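Local atomic coordinates of alpha-glucosidase (Bacteroides thetaiotaomicron, PDB entry 5XFM), a protein that hydrolyses beta-L-arabinopyranosides and alpha-galactosides as a bifunctional, calcium-binding glycoside hydrolase of family 97. Residues K134-F146 against A249-I263. The protein carries 1 engineered substitution. Numbering follows the deposited sequence.
Sequences KASVTVKEEQTGF and APAFALPGATPWRTI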
ATOM      1  N   LYS A 134      14.871 -33.896  -6.096  1.00 30.42           N
ATOM      2  CA  LYS A 134      15.193 -32.496  -5.871  1.00 29.86           C
ATOM      3  C   LYS A 134      14.529 -32.001  -4.587  1.00 29.79           C
ATOM      4  O   LYS A 134      13.355 -32.269  -4.359  1.00 26.30           O
ATOM      5  CB  LYS A 134      14.750 -31.642  -7.060  1.00 30.16           C
ATOM      6  CG  LYS A 134      15.132 -32.216  -8.419  1.00 33.14           C
ATOM      7  CD  LYS A 134      16.623 -32.489  -8.556  1.00 27.66           C
ATOM      8  CE  LYS A 134      17.431 -31.218  -8.504  1.00 23.85           C
ATOM      9  NZ  LYS A 134      18.841 -31.482  -8.900  1.00 37.48           N
ATOM     10  N   ALA A 135      15.272 -31.284  -3.750  1.00 30.73           N
ATOM     11  CA  ALA A 135      14.702 -30.761  -2.510  1.00 27.68           C
ATOM     12  C   ALA A 135      14.627 -29.234  -2.544  1.00 27.39           C
ATOM     13  O   ALA A 135      14.119 -28.604  -1.620  1.00 21.01           O
ATOM     14  CB  ALA A 135      15.515 -31.229  -1.310  1.00 20.94           C
ATOM     15  N   SER A 136      15.105 -28.639  -3.629  1.00 23.35           N
ATOM     16  CA  SER A 136      15.049 -27.192  -3.753  1.00 26.74           C
ATOM     17  C   SER A 136      14.976 -26.768  -5.203  1.00 24.33           C
ATOM     18  O   SER A 136      15.342 -27.516  -6.105  1.00 24.43           O
ATOM     19  CB  SER A 136      16.257 -26.540  -3.073  1.00 23.44           C
ATOM     20  OG  SER A 136      17.481 -27.006  -3.620  1.00 26.72           O
ATOM     21  N   VAL A 137      14.539 -25.536  -5.418  1.00 24.85           N
ATOM     22  CA  VAL A 137      14.287 -25.064  -6.762  1.00 24.56           C
ATOM     23  C   VAL A 137      14.676 -23.599  -6.914  1.00 22.08           C
ATOM     24  O   VAL A 137      14.605 -22.814  -5.966  1.00 21.33           O
ATOM     25  CB  VAL A 137      12.793 -25.253  -7.136  1.00 18.34           C
ATOM     26  CG1 VAL A 137      11.899 -24.416  -6.240  1.00 21.32           C
ATOM     27  CG2 VAL A 137      12.547 -24.897  -8.569  1.00 24.39           C
ATOM     28  N   THR A 138      15.124 -23.257  -8.116  1.00 21.72           N
ATOM     29  CA  THR A 138      15.286 -21.875  -8.528  1.00 24.62           C
ATOM     30  C   THR A 138      14.337 -21.610  -9.686  1.00 27.45           C
ATOM     31  O   THR A 138      14.452 -22.232 -10.738  1.00 30.96           O
ATOM     32  CB  THR A 138      16.728 -21.578  -8.972  1.00 24.64           C
ATOM     33  OG1 THR A 138      17.636 -21.863  -7.900  1.00 29.60           O
ATOM     34  CG2 THR A 138      16.874 -20.122  -9.384  1.00 28.91           C
ATOM     35  N   VAL A 139      13.397 -20.691  -9.501  1.00 25.84           N
ATOM     36  CA  VAL A 139      12.489 -20.328 -10.585  1.00 27.27           C
ATOM     37  C   VAL A 139      13.148 -19.281 -11.470  1.00 27.21           C
ATOM     38  O   VAL A 139      13.304 -18.125 -11.069  1.00 25.56           O
ATOM     39  CB  VAL A 139      11.138 -19.791 -10.068  1.00 28.41           C
ATOM     40  CG1 VAL A 139      10.259 -19.356 -11.232  1.00 25.22           C
ATOM     41  CG2 VAL A 139      10.434 -20.845  -9.228  1.00 26.40           C
ATOM     42  N   LYS A 140      13.550 -19.697 -12.667  1.00 28.67           N
ATOM     43  CA  LYS A 140      14.261 -18.821 -13.587  1.00 24.44           C
ATOM     44  C   LYS A 140      13.352 -17.706 -14.088  1.00 28.53           C
ATOM     45  O   LYS A 140      13.803 -16.574 -14.282  1.00 28.98           O
ATOM     46  CB  LYS A 140      14.806 -19.605 -14.787  1.00 30.25           C
ATOM     47  CG  LYS A 140      15.810 -20.700 -14.457  1.00 34.14           C
ATOM     48  CD  LYS A 140      16.332 -21.365 -15.727  1.00 34.24           C
ATOM     49  CE  LYS A 140      17.150 -22.613 -15.411  1.00 34.89           C
ATOM     50  NZ  LYS A 140      18.410 -22.309 -14.673  1.00 48.86           N
ATOM     51  N   GLU A 141      12.073 -18.020 -14.290  1.00 26.06           N
ATOM     52  CA  GLU A 141      11.167 -17.023 -14.861  1.00 27.44           C
ATOM     53  C   GLU A 141       9.694 -17.402 -14.724  1.00 25.31           C
ATOM     54  O   GLU A 141       9.360 -18.570 -14.735  1.00 29.21           O
ATOM     55  CB  GLU A 141      11.538 -16.842 -16.336  1.00 31.60           C
ATOM     56  CG  GLU A 141      10.613 -16.021 -17.190  1.00 34.51           C
ATOM     57  CD  GLU A 141      11.132 -15.930 -18.610  1.00 50.46           C
ATOM     58  OE1 GLU A 141      11.776 -16.905 -19.059  1.00 52.32           O
ATOM     59  OE2 GLU A 141      10.915 -14.892 -19.271  1.00 48.16           O
ATOM     60  N   GLU A 142       8.810 -16.423 -14.575  1.00 22.53           N
ATOM     61  CA  GLU A 142       7.378 -16.698 -14.633  1.00 18.80           C
ATOM     62  C   GLU A 142       6.820 -16.276 -15.986  1.00 24.57           C
ATOM     63  O   GLU A 142       7.166 -15.216 -16.506  1.00 17.93           O
ATOM     64  CB  GLU A 142       6.620 -15.998 -13.495  1.00 17.29           C
ATOM     65  CG  GLU A 142       6.490 -16.844 -12.236  1.00 20.25           C
ATOM     66  CD  GLU A 142       5.710 -16.165 -11.120  1.00 22.57           C
ATOM     67  OE1 GLU A 142       4.506 -15.876 -11.292  1.00 19.99           O
ATOM     68  OE2 GLU A 142       6.311 -15.924 -10.051  1.00 20.89           O
ATOM     69  N   GLN A 143       6.001 -17.141 -16.575  1.00 18.05           N
ATOM     70  CA  GLN A 143       5.279 -16.816 -17.799  1.00 17.44           C
ATOM     71  C   GLN A 143       3.946 -16.150 -17.436  1.00 19.41           C
ATOM     72  O   GLN A 143       3.279 -15.562 -18.288  1.00 16.17           O
ATOM     73  CB  GLN A 143       5.067 -18.078 -18.638  1.00 21.21           C
ATOM     74  CG  GLN A 143       4.209 -17.911 -19.881  1.00 21.07           C
ATOM     75  CD  GLN A 143       4.392 -19.059 -20.856  1.00 25.93           C
ATOM     76  OE1 GLN A 143       5.326 -19.064 -21.655  1.00 27.32           O
ATOM     77  NE2 GLN A 143       3.509 -20.047 -20.782  1.00 23.50           N
ATOM     78  N   THR A 144       3.579 -16.255 -16.159  1.00 17.25           N
ATOM     79  CA  THR A 144       2.329 -15.713 -15.617  1.00 15.22           C
ATOM     80  C   THR A 144       1.992 -14.348 -16.198  1.00 16.84           C
ATOM     81  O   THR A 144       2.805 -13.419 -16.147  1.00 17.66           O
ATOM     82  CB  THR A 144       2.400 -15.583 -14.079  1.00 17.41           C
ATOM     83  OG1 THR A 144       2.859 -16.815 -13.506  1.00 19.08           O
ATOM     84  CG2 THR A 144       1.037 -15.213 -13.494  1.00 12.75           C
ATOM     85  N   GLY A 145       0.788 -14.225 -16.743  1.00 18.40           N
ATOM     86  CA  GLY A 145       0.410 -13.004 -17.437  1.00 20.14           C
ATOM     87  C   GLY A 145      -1.018 -12.541 -17.216  1.00 19.78           C
ATOM     88  O   GLY A 145      -1.828 -13.221 -16.583  1.00 19.99           O
ATOM     89  N   PHE A 146      -1.299 -11.345 -17.719  1.00 20.93           N
ATOM     90  CA  PHE A 146      -2.615 -10.726 -17.668  1.00 20.27           C
ATOM     91  C   PHE A 146      -2.887 -10.036 -19.009  1.00 26.96           C
ATOM     92  O   PHE A 146      -2.212  -9.063 -19.370  1.00 28.11           O
ATOM     93  CB  PHE A 146      -2.699  -9.732 -16.508  1.00 20.53           C
ATOM     94  CG  PHE A 146      -2.186 -10.284 -15.208  1.00 24.75           C
ATOM     95  CD1 PHE A 146      -0.848 -10.173 -14.869  1.00 21.86           C
ATOM     96  CD2 PHE A 146      -3.038 -10.939 -14.336  1.00 21.51           C
ATOM     97  CE1 PHE A 146      -0.376 -10.692 -13.682  1.00 24.40           C
ATOM     98  CE2 PHE A 146      -2.567 -11.464 -13.145  1.00 21.80           C
ATOM     99  CZ  PHE A 146      -1.237 -11.339 -12.821  1.00 23.57           C
ATOM    100  N   ALA A 249      16.791 -14.548  -9.823  1.00 18.49           N
ATOM    101  CA  ALA A 249      15.837 -15.661  -9.735  1.00 20.10           C
ATOM    102  C   ALA A 249      15.661 -16.149  -8.300  1.00 22.64           C
ATOM    103  O   ALA A 249      16.640 -16.396  -7.599  1.00 15.94           O
ATOM    104  CB  ALA A 249      16.273 -16.806 -10.622  1.00 18.25           C
ATOM    105  N   PRO A 250      14.401 -16.234  -7.845  1.00 23.84           N
ATOM    106  CA  PRO A 250      14.050 -16.691  -6.499  1.00 24.91           C
ATOM    107  C   PRO A 250      14.243 -18.196  -6.317  1.00 24.01           C
ATOM    108  O   PRO A 250      14.022 -18.983  -7.235  1.00 24.62           O
ATOM    109  CB  PRO A 250      12.572 -16.315  -6.382  1.00 20.48           C
ATOM    110  CG  PRO A 250      12.078 -16.377  -7.773  1.00 21.98           C
ATOM    111  CD  PRO A 250      13.204 -15.851  -8.614  1.00 22.58           C
ATOM    112  N   ALA A 251      14.636 -18.584  -5.114  1.00 17.81           N
ATOM    113  CA  ALA A 251      14.953 -19.964  -4.817  1.00 17.22           C
ATOM    114  C   ALA A 251      14.273 -20.361  -3.522  1.00 21.56           C
ATOM    115  O   ALA A 251      14.184 -19.550  -2.601  1.00 21.65           O
ATOM    116  CB  ALA A 251      16.452 -20.156  -4.718  1.00 19.65           C
ATOM    117  N   PHE A 252      13.759 -21.588  -3.455  1.00 17.94           N
ATOM    118  CA  PHE A 252      13.145 -22.054  -2.213  1.00 19.94           C
ATOM    119  C   PHE A 252      13.136 -23.573  -2.078  1.00 22.57           C
ATOM    120  O   PHE A 252      13.523 -24.297  -2.995  1.00 22.70           O
ATOM    121  CB  PHE A 252      11.720 -21.501  -2.073  1.00 18.18           C
ATOM    122  CG  PHE A 252      10.883 -21.639  -3.308  1.00 18.43           C
ATOM    123  CD1 PHE A 252      10.895 -20.650  -4.286  1.00 19.00           C
ATOM    124  CD2 PHE A 252      10.073 -22.748  -3.489  1.00 20.97           C
ATOM    125  CE1 PHE A 252      10.119 -20.769  -5.420  1.00 18.58           C
ATOM    126  CE2 PHE A 252       9.294 -22.876  -4.623  1.00 19.56           C
ATOM    127  CZ  PHE A 252       9.315 -21.885  -5.589  1.00 20.99           C
ATOM    128  N   ALA A 253      12.733 -24.039  -0.899  1.00 19.89           N
ATOM    129  CA  ALA A 253      12.691 -25.466  -0.599  1.00 25.90           C
ATOM    130  C   ALA A 253      11.493 -26.168  -1.243  1.00 25.28           C
ATOM    131  O   ALA A 253      10.428 -25.574  -1.407  1.00 27.33           O
ATOM    132  CB  ALA A 253      12.667 -25.675   0.903  1.00 19.37           C
ATOM    133  N   LEU A 254      11.672 -27.439  -1.592  1.00 21.15           N
ATOM    134  CA  LEU A 254      10.557 -28.267  -2.057  1.00 28.53           C
ATOM    135  C   LEU A 254      10.115 -29.198  -0.938  1.00 26.03           C
ATOM    136  O   LEU A 254      10.957 -29.772  -0.252  1.00 30.63           O
ATOM    137  CB  LEU A 254      10.937 -29.089  -3.289  1.00 25.69           C
ATOM    138  CG  LEU A 254      11.343 -28.344  -4.555  1.00 23.55           C
ATOM    139  CD1 LEU A 254      11.806 -29.340  -5.601  1.00 21.93           C
ATOM    140  CD2 LEU A 254      10.219 -27.470  -5.072  1.00 22.05           C
ATOM    141  N   PRO A 255       8.794 -29.370  -0.756  1.00 35.29           N
ATOM    142  CA  PRO A 255       7.730 -28.713  -1.529  1.00 29.51           C
ATOM    143  C   PRO A 255       7.562 -27.235  -1.175  1.00 27.43           C
ATOM    144  O   PRO A 255       7.687 -26.863  -0.009  1.00 31.02           O
ATOM    145  CB  PRO A 255       6.479 -29.518  -1.151  1.00 26.88           C
ATOM    146  CG  PRO A 255       6.778 -30.052   0.208  1.00 30.86           C
ATOM    147  CD  PRO A 255       8.253 -30.352   0.204  1.00 25.63           C
ATOM    148  N   GLY A 256       7.291 -26.412  -2.185  1.00 27.73           N
ATOM    149  CA  GLY A 256       7.137 -24.977  -1.996  1.00 26.76           C
ATOM    150  C   GLY A 256       6.088 -24.342  -2.897  1.00 29.09           C
ATOM    151  O   GLY A 256       5.333 -25.042  -3.581  1.00 25.26           O
ATOM    152  N   ALA A 257       6.035 -23.010  -2.896  1.00 25.67           N
ATOM    153  CA  ALA A 257       5.032 -22.288  -3.672  1.00 24.22           C
ATOM    154  C   ALA A 257       5.489 -20.882  -4.076  1.00 31.89           C
ATOM    155  O   ALA A 257       6.439 -20.336  -3.511  1.00 25.31           O
ATOM    156  CB  ALA A 257       3.719 -22.204  -2.881  1.00 20.19           C
ATOM    157  N   THR A 258       4.808 -20.310  -5.069  1.00 23.05           N
ATOM    158  CA  THR A 258       4.985 -18.913  -5.428  1.00 14.62           C
ATOM    159  C   THR A 258       4.055 -18.087  -4.550  1.00 19.27           C
ATOM    160  O   THR A 258       3.156 -18.636  -3.917  1.00 17.11           O
ATOM    161  CB  THR A 258       4.659 -18.641  -6.914  1.00 19.32           C
ATOM    162  OG1 THR A 258       3.245 -18.691  -7.117  1.00 24.17           O
ATOM    163  CG2 THR A 258       5.341 -19.644  -7.813  1.00 16.69           C
ATOM    164  N   PRO A 259       4.284 -16.770  -4.472  1.00 17.52           N
ATOM    165  CA  PRO A 259       3.298 -15.881  -3.845  1.00 16.90           C
ATOM    166  C   PRO A 259       1.971 -15.872  -4.600  1.00 17.12           C
ATOM    167  O   PRO A 259       1.848 -16.494  -5.659  1.00 12.89           O
ATOM    168  CB  PRO A 259       3.963 -14.506  -3.914  1.00 19.48           C
ATOM    169  CG  PRO A 259       5.419 -14.784  -4.053  1.00 20.14           C
ATOM    170  CD  PRO A 259       5.527 -16.063  -4.818  1.00 23.11           C
ATOM    171  N   TRP A 260       0.978 -15.185  -4.049  1.00 15.96           N
ATOM    172  CA  TRP A 260      -0.327 -15.106  -4.683  1.00 12.56           C
ATOM    173  C   TRP A 260      -0.373 -13.960  -5.699  1.00 18.26           C
ATOM    174  O   TRP A 260       0.020 -12.837  -5.393  1.00 19.12           O
ATOM    175  CB  TRP A 260      -1.420 -14.922  -3.632  1.00 15.43           C
ATOM    176  CG  TRP A 260      -1.518 -16.069  -2.662  1.00 22.19           C
ATOM    177  CD1 TRP A 260      -0.843 -16.201  -1.478  1.00 17.02           C
ATOM    178  CD2 TRP A 260      -2.328 -17.246  -2.794  1.00 19.82           C
ATOM    179  NE1 TRP A 260      -1.182 -17.385  -0.868  1.00 16.77           N
ATOM    180  CE2 TRP A 260      -2.096 -18.043  -1.651  1.00 23.96           C
ATOM    181  CE3 TRP A 260      -3.231 -17.702  -3.760  1.00 22.02           C
ATOM    182  CZ2 TRP A 260      -2.730 -19.269  -1.452  1.00 16.53           C
ATOM    183  CZ3 TRP A 260      -3.861 -18.923  -3.558  1.00 21.59           C
ATOM    184  CH2 TRP A 260      -3.605 -19.691  -2.414  1.00 18.50           C
ATOM    185  N   ARG A 261      -0.827 -14.261  -6.910  1.00 14.38           N
ATOM    186  CA  ARG A 261      -1.151 -13.253  -7.913  1.00 18.49           C
ATOM    187  C   ARG A 261      -2.612 -12.865  -7.698  1.00 18.94           C
ATOM    188  O   ARG A 261      -3.468 -13.747  -7.604  1.00 20.38           O
ATOM    189  CB  ARG A 261      -0.976 -13.827  -9.310  1.00 22.47           C
ATOM    190  CG  ARG A 261       0.313 -14.602  -9.515  1.00 21.42           C
ATOM    191  CD  ARG A 261       1.502 -13.720  -9.414  1.00 24.22           C
ATOM    192  NE  ARG A 261       2.773 -14.440  -9.379  1.00 22.42           N
ATOM    193  CZ  ARG A 261       3.777 -14.098  -8.575  1.00 23.65           C
ATOM    194  NH1 ARG A 261       3.635 -13.086  -7.724  1.00 15.25           N
ATOM    195  NH2 ARG A 261       4.907 -14.782  -8.593  1.00 28.01           N
ATOM    196  N   THR A 262      -2.917 -11.574  -7.640  1.00 14.62           N
ATOM    197  CA  THR A 262      -4.272 -11.164  -7.286  1.00 14.86           C
ATOM    198  C   THR A 262      -4.958 -10.317  -8.355  1.00 19.45           C
ATOM    199  O   THR A 262      -4.366  -9.399  -8.933  1.00 16.76           O
ATOM    200  CB  THR A 262      -4.289 -10.378  -5.959  1.00 14.20           C
ATOM    201  OG1 THR A 262      -3.679  -9.095  -6.149  1.00 18.17           O
ATOM    202  CG2 THR A 262      -3.528 -11.147  -4.870  1.00 14.13           C
ATOM    203  N   ILE A 263      -6.226 -10.633  -8.593  1.00 23.91           N
ATOM    204  CA  ILE A 263      -7.056  -9.920  -9.549  1.00 23.91           C
ATOM    205  C   ILE A 263      -8.362  -9.471  -8.896  1.00 23.36           C
ATOM    206  O   ILE A 263      -9.227 -10.292  -8.600  1.00 27.87           O
ATOM    207  CB  ILE A 263      -7.395 -10.794 -10.764  1.00 23.07           C
ATOM    208  CG1 ILE A 263      -6.142 -11.484 -11.305  1.00 24.27           C
ATOM    209  CG2 ILE A 263      -8.088  -9.971 -11.842  1.00 27.06           C
ATOM    210  CD1 ILE A 263      -6.438 -12.528 -12.371  1.00 22.08           C
TER
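Val137 and Phe252 face each other as an antiparallel hydrogen-bonded pair, joined by two backbone bonds. Val137 N donates to Phe252 O and Phe252 N to Val137 O, each at 2.9 Å. Their side chains run side by side on the same face of the sheet. Val137 CG1 sits over one face of the Phe252 ring in a CH-pi contact, 3.7 Å from the ring centroid. A chi1 of 63° tucks Val137 CG1 in beside both backbone branches and turns it onto the ring. Val137 CG1 also lies 3.7 Å from Leu254 CD2. Val139 CG2 approaches the ring obliquely, 3.8 Å from Phe252 CE1.

The pairing extends to both sides. Val139 N bonds to Pro250 O, and Leu254 N bonds to Ala135 O at 2.7 Å. Ser136 with Ala253 and Thr138 with Ala251 form non-hydrogen-bonded pairs on the other face.

Past Lys140 and Glu141, a classic beta bulge facing Asn58, the chains separate and side chains span the gap. Glu142 and Arg261 reach across from either chain and meet in a salt bridge, their flat groups inclined by 26°. Arg261 NE donates to the syn lone pair of Glu142 OE1 at 3.0 Å. This bond is bent, and OE1 lies somewhat out of the guanidinium plane. The modelled distance from Arg261 NH2 to Glu142 OE2 is doubtfully short. Tyr218 also bonds to this carboxylate, and Glu211 holds Arg261 NH1 in a second salt bridge. Farther along, Phe146 CE2 meets Ile263 CG1 at 4.0 Å.

The contact joins two antiparallel sheets of the N-terminal family 97 region, whose clan is that of the galactose mutarotase-like beta-sandwiches. Strand 251-253 pairs with strand 136-147, which also pairs with strand 47-59. Strand 256-266 instead enters the other sheet, between strands 121-128 and 206-212.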